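Local coordinates for phenazine biosynthesis protein, PhzF family (Bacillus anthracis, PDB 3EDN) that is of unknown exact reaction but, as a PhzF-family protein with a diaminopimelate epimerase-like fold, probably acts as an isomerase, at residues T204-E207 with K208-M211; A238-A241 with T242-K246. One frame throughout, in Å; residues are numbered along the deposited sequence.

Contact 1. Residues T204-E207 with K208-M211. With SO4 (sulfate ion), chain H.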
# COMPACT_ATOMS: atom_id res chain seq x y z
N THR A 204 -22.96 38.57 0.73
CA THR A 204 -22.07 37.75 -0.11
C THR A 204 -21.54 38.51 -1.32
O THR A 204 -22.16 39.47 -1.80
CB THR A 204 -22.79 36.48 -0.61
OG1 THR A 204 -23.93 36.85 -1.39
CG2 THR A 204 -23.26 35.60 0.55
N TYR A 205 -20.39 38.06 -1.82
CA TYR A 205 -19.84 38.61 -3.05
C TYR A 205 -20.57 38.09 -4.28
O TYR A 205 -20.76 38.83 -5.25
CB TYR A 205 -18.35 38.26 -3.18
CG TYR A 205 -17.46 38.95 -2.20
CD1 TYR A 205 -17.18 40.31 -2.32
CD2 TYR A 205 -16.86 38.25 -1.15
CE1 TYR A 205 -16.35 40.97 -1.40
CE2 TYR A 205 -16.03 38.89 -0.25
CZ TYR A 205 -15.77 40.25 -0.38
OH TYR A 205 -14.95 40.86 0.54
N ASP A 206 -20.92 36.81 -4.25
CA ASP A 206 -21.53 36.12 -5.39
C ASP A 206 -23.05 36.19 -5.28
O ASP A 206 -23.63 36.03 -4.19
CB ASP A 206 -21.10 34.65 -5.43
CG ASP A 206 -19.61 34.47 -5.71
OD1 ASP A 206 -18.89 35.45 -6.00
OD2 ASP A 206 -19.14 33.31 -5.64
N GLU A 207 -23.71 36.40 -6.41
CA GLU A 207 -25.15 36.67 -6.41
C GLU A 207 -26.03 35.50 -5.98
O GLU A 207 -27.00 35.68 -5.25
CB GLU A 207 -25.60 37.20 -7.78
CG GLU A 207 -24.94 38.50 -8.20
CD GLU A 207 -25.30 39.67 -7.30
OE1 GLU A 207 -26.50 39.83 -6.97
OE2 GLU A 207 -24.39 40.42 -6.90
N LYS A 208 -25.69 34.29 -6.42
CA LYS A 208 -26.56 33.14 -6.14
C LYS A 208 -26.39 32.57 -4.73
O LYS A 208 -27.04 31.60 -4.36
CB LYS A 208 -26.36 32.05 -7.20
CG LYS A 208 -26.86 32.44 -8.59
CD LYS A 208 -25.88 33.35 -9.32
CE LYS A 208 -26.46 33.84 -10.64
NZ LYS A 208 -25.44 34.56 -11.47
N VAL A 209 -25.55 33.22 -3.93
CA VAL A 209 -25.07 32.64 -2.68
C VAL A 209 -25.75 33.23 -1.43
O VAL A 209 -26.03 34.43 -1.37
CB VAL A 209 -23.53 32.81 -2.60
CG1 VAL A 209 -22.99 32.37 -1.23
CG2 VAL A 209 -22.85 32.05 -3.75
N HIS A 210 -25.98 32.38 -0.43
CA HIS A 210 -26.74 32.77 0.76
C HIS A 210 -25.86 33.05 1.99
O HIS A 210 -26.30 33.73 2.92
CB HIS A 210 -27.78 31.71 1.10
CG HIS A 210 -28.40 31.04 -0.09
ND1 HIS A 210 -29.70 31.26 -0.49
CD2 HIS A 210 -27.88 30.15 -0.97
CE1 HIS A 210 -29.95 30.53 -1.56
NE2 HIS A 210 -28.87 29.85 -1.88
N MSE A 211 -24.65 32.51 2.01
CA MSE A 211 -23.74 32.77 3.12
C MSE A 211 -22.31 32.88 2.66
O MSE A 211 -21.88 32.15 1.75
CB MSE A 211 -23.78 31.65 4.16
CG MSE A 211 -25.13 31.37 4.77
SE MSE A 211 -24.96 29.82 5.93
CE MSE A 211 -23.89 30.68 7.25
S SO4 H . -22.60 35.17 -9.28
O1 SO4 H . -21.50 34.35 -9.79
O2 SO4 H . -23.57 35.43 -10.35
O3 SO4 H . -23.25 34.43 -8.19
O4 SO4 H . -22.08 36.44 -8.79
O HOH W 1 -26.79 36.79 -2.92

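Contact 2. Residues A238-A241 with T242-K246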
# COMPACT_ATOMS: atom_id res chain seq x y z
N ALA A 238 -26.26 23.54 8.15
CA ALA A 238 -27.03 23.13 9.32
C ALA A 238 -27.33 24.33 10.20
O ALA A 238 -28.41 24.44 10.76
CB ALA A 238 -26.28 22.09 10.11
N TYR A 239 -26.34 25.21 10.35
CA TYR A 239 -26.49 26.41 11.15
C TYR A 239 -27.59 27.29 10.55
O TYR A 239 -28.47 27.78 11.25
CB TYR A 239 -25.15 27.15 11.19
CG TYR A 239 -25.16 28.40 12.02
CD1 TYR A 239 -24.68 28.38 13.34
CD2 TYR A 239 -25.60 29.61 11.50
CE1 TYR A 239 -24.68 29.54 14.10
CE2 TYR A 239 -25.59 30.77 12.26
CZ TYR A 239 -25.15 30.72 13.56
OH TYR A 239 -25.13 31.89 14.27
N TYR A 240 -27.56 27.48 9.23
CA TYR A 240 -28.54 28.30 8.53
C TYR A 240 -29.94 27.77 8.77
O TYR A 240 -30.86 28.54 9.09
CB TYR A 240 -28.22 28.27 7.04
CG TYR A 240 -28.98 29.24 6.16
CD1 TYR A 240 -28.61 30.58 6.09
CD2 TYR A 240 -30.03 28.80 5.37
CE1 TYR A 240 -29.28 31.46 5.26
CE2 TYR A 240 -30.71 29.67 4.54
CZ TYR A 240 -30.33 31.00 4.49
OH TYR A 240 -30.99 31.87 3.66
N ALA A 241 -30.10 26.46 8.63
CA ALA A 241 -31.40 25.81 8.81
C ALA A 241 -31.87 25.84 10.26
O ALA A 241 -33.05 25.69 10.52
CB ALA A 241 -31.34 24.37 8.30
N THR A 242 -30.94 26.03 11.20
CA THR A 242 -31.25 25.96 12.64
C THR A 242 -31.46 27.35 13.26
O THR A 242 -32.30 27.51 14.16
CB THR A 242 -30.15 25.18 13.41
OG1 THR A 242 -29.97 23.89 12.82
CG2 THR A 242 -30.55 24.98 14.89
N TYR A 243 -30.73 28.36 12.76
CA TYR A 243 -30.75 29.70 13.35
C TYR A 243 -31.23 30.82 12.44
O TYR A 243 -31.63 31.88 12.92
CB TYR A 243 -29.35 30.08 13.85
CG TYR A 243 -28.77 29.15 14.89
CD1 TYR A 243 -29.21 29.18 16.21
CD2 TYR A 243 -27.77 28.25 14.56
CE1 TYR A 243 -28.68 28.33 17.16
CE2 TYR A 243 -27.23 27.39 15.50
CZ TYR A 243 -27.69 27.43 16.80
OH TYR A 243 -27.14 26.57 17.72
N VAL A 244 -31.18 30.61 11.12
CA VAL A 244 -31.40 31.71 10.20
C VAL A 244 -32.72 31.59 9.45
O VAL A 244 -33.57 32.48 9.52
CB VAL A 244 -30.22 31.88 9.21
CG1 VAL A 244 -30.41 33.12 8.35
CG2 VAL A 244 -28.90 31.95 9.95
N GLU A 245 -32.89 30.48 8.73
CA GLU A 245 -34.11 30.24 7.97
C GLU A 245 -34.63 28.87 8.34
O GLU A 245 -34.29 27.87 7.72
CB GLU A 245 -33.83 30.31 6.46
CG GLU A 245 -33.49 31.71 5.92
CD GLU A 245 -34.64 32.70 6.08
OE1 GLU A 245 -35.80 32.26 6.15
OE2 GLU A 245 -34.37 33.92 6.13
N LYS A 246 -35.47 28.82 9.38
CA LYS A 246 -35.90 27.55 9.96
C LYS A 246 -37.15 26.97 9.33
O LYS A 246 -37.45 25.79 9.52
CB LYS A 246 -36.19 27.71 11.45
CG LYS A 246 -35.04 28.17 12.28
CD LYS A 246 -35.49 28.17 13.71
CE LYS A 246 -35.02 29.39 14.44
NZ LYS A 246 -35.62 29.36 15.80
O HOH W 2 -35.34 24.43 10.90

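Contact 1. Residues T204-E207 with K208-M211
Glu207 N gives a nearly straight bond to O4 of a sulfate ion at 2.9 Å (171°), and the next amide, Lys208 N, reaches sulfate O3 at 3.0 Å (164°). These two residues are the central pair of a type I beta turn from Asp206 to Val209, and the ion probably comes from the crystallisation liquor. The lysine chain, bent at chi2 (79°), folds back along the ion; its 2.3 Å approach from Lys208 NZ to sulfate O2 is too short to be trusted in detail. The turn's own closing bond, Val209 N to Asp206 O at 3.4 Å, is weak. Val209 adds apolar contact on two fronts: CG2 meets Asp206 CB at 3.6 Å, while CG1 packs 3.7 Å from Thr204 CG2. Other partners lie elsewhere in the chain: Asp206 OD2 makes a salt bridge with Arg267 on strand 266-273, while Tyr205 N and Asp206 N hydrogen-bond to the Glu257 carboxylate on strand 251-258, tying down this link between the antiparallel strands 196-201 and 211-216. A water sits between the two halves, with its oxygen 2.6 Å from Glu207 O and 2.9 Å from Val209 O.

Contact 2. Residues A238-A241 with T242-K246
Tyr239 offers one ring face to Tyr243, one helical turn later, whose CD2 lies 3.3 Å above the ring plane and is displaced toward the rim. The two rings meet obliquely, with centroids 4.5 Å apart and planes at 44°. One face of the Tyr243 ring carries the methyl CG2 of Thr242 over its centre. The Tyr240 ring is bordered by two side chains, each approaching obliquely: Val244 CG1 comes within 3.7 Å of CE1, and Glu245 CG lies 3.5 Å from CZ. Tyr240 and Glu245 run side by side, whereas Val244 crosses the tyrosine at about a right angle. Chi1 of -170° sends the Tyr240 ring out trans to its own amide nitrogen, where Val244 and Glu245 can reach it.

The backbone here is the last part of helix 230-244, with a wider pi-type turn. Tyr240 O receives two amides from opposite faces of its carbonyl plane, Val244 N at 2.9 Å and Glu245 N at 2.8 Å, the latter a bond of the i+5 kind. Tyr239 O also takes two amides, but differently: Tyr243 N nearly in line with the carbonyl, Thr242 N above its plane. Thr242 folds its hydroxyl back on the helix, OG1 donating to Ala238 O at 2.6 Å. After the wide turn, a water donates to both Ala241 O and Lys246 O, joining the helix to the departing chain.

Tyr239 OH bonds to Pro154 O. This end of the helix packs on strands 156-159 and 163-168 through Tyr239, with Tyr243 on Val156, and on strand 251-258 through Tyr240, which touches Met252 and Leu254, and Ala241, which touches Met252.

Contact 1 closes before contact 2 opens along the chain, and their centres lie about 16 Å apart. The loop segment 204-211, with its turn at 206-209, runs into strand 211-216, and helix 230-244, which carries contact 2, follows later before strand 251-258. The two contacts touch directly: the selenium of selenomethionine Met211 (SE) packs 3.7 Å from Tyr240 CD1, with His210 also beside the same tyrosine. Both also pack on strand 251-258, contact 1 through Val209 on Ile255 and His210 on Leu254. Within this diaminopimelate epimerase-like fold, strands 211-216 and 251-258 pair in parallel, and the helix between them in sequence packs against both the loop and strand 251-258.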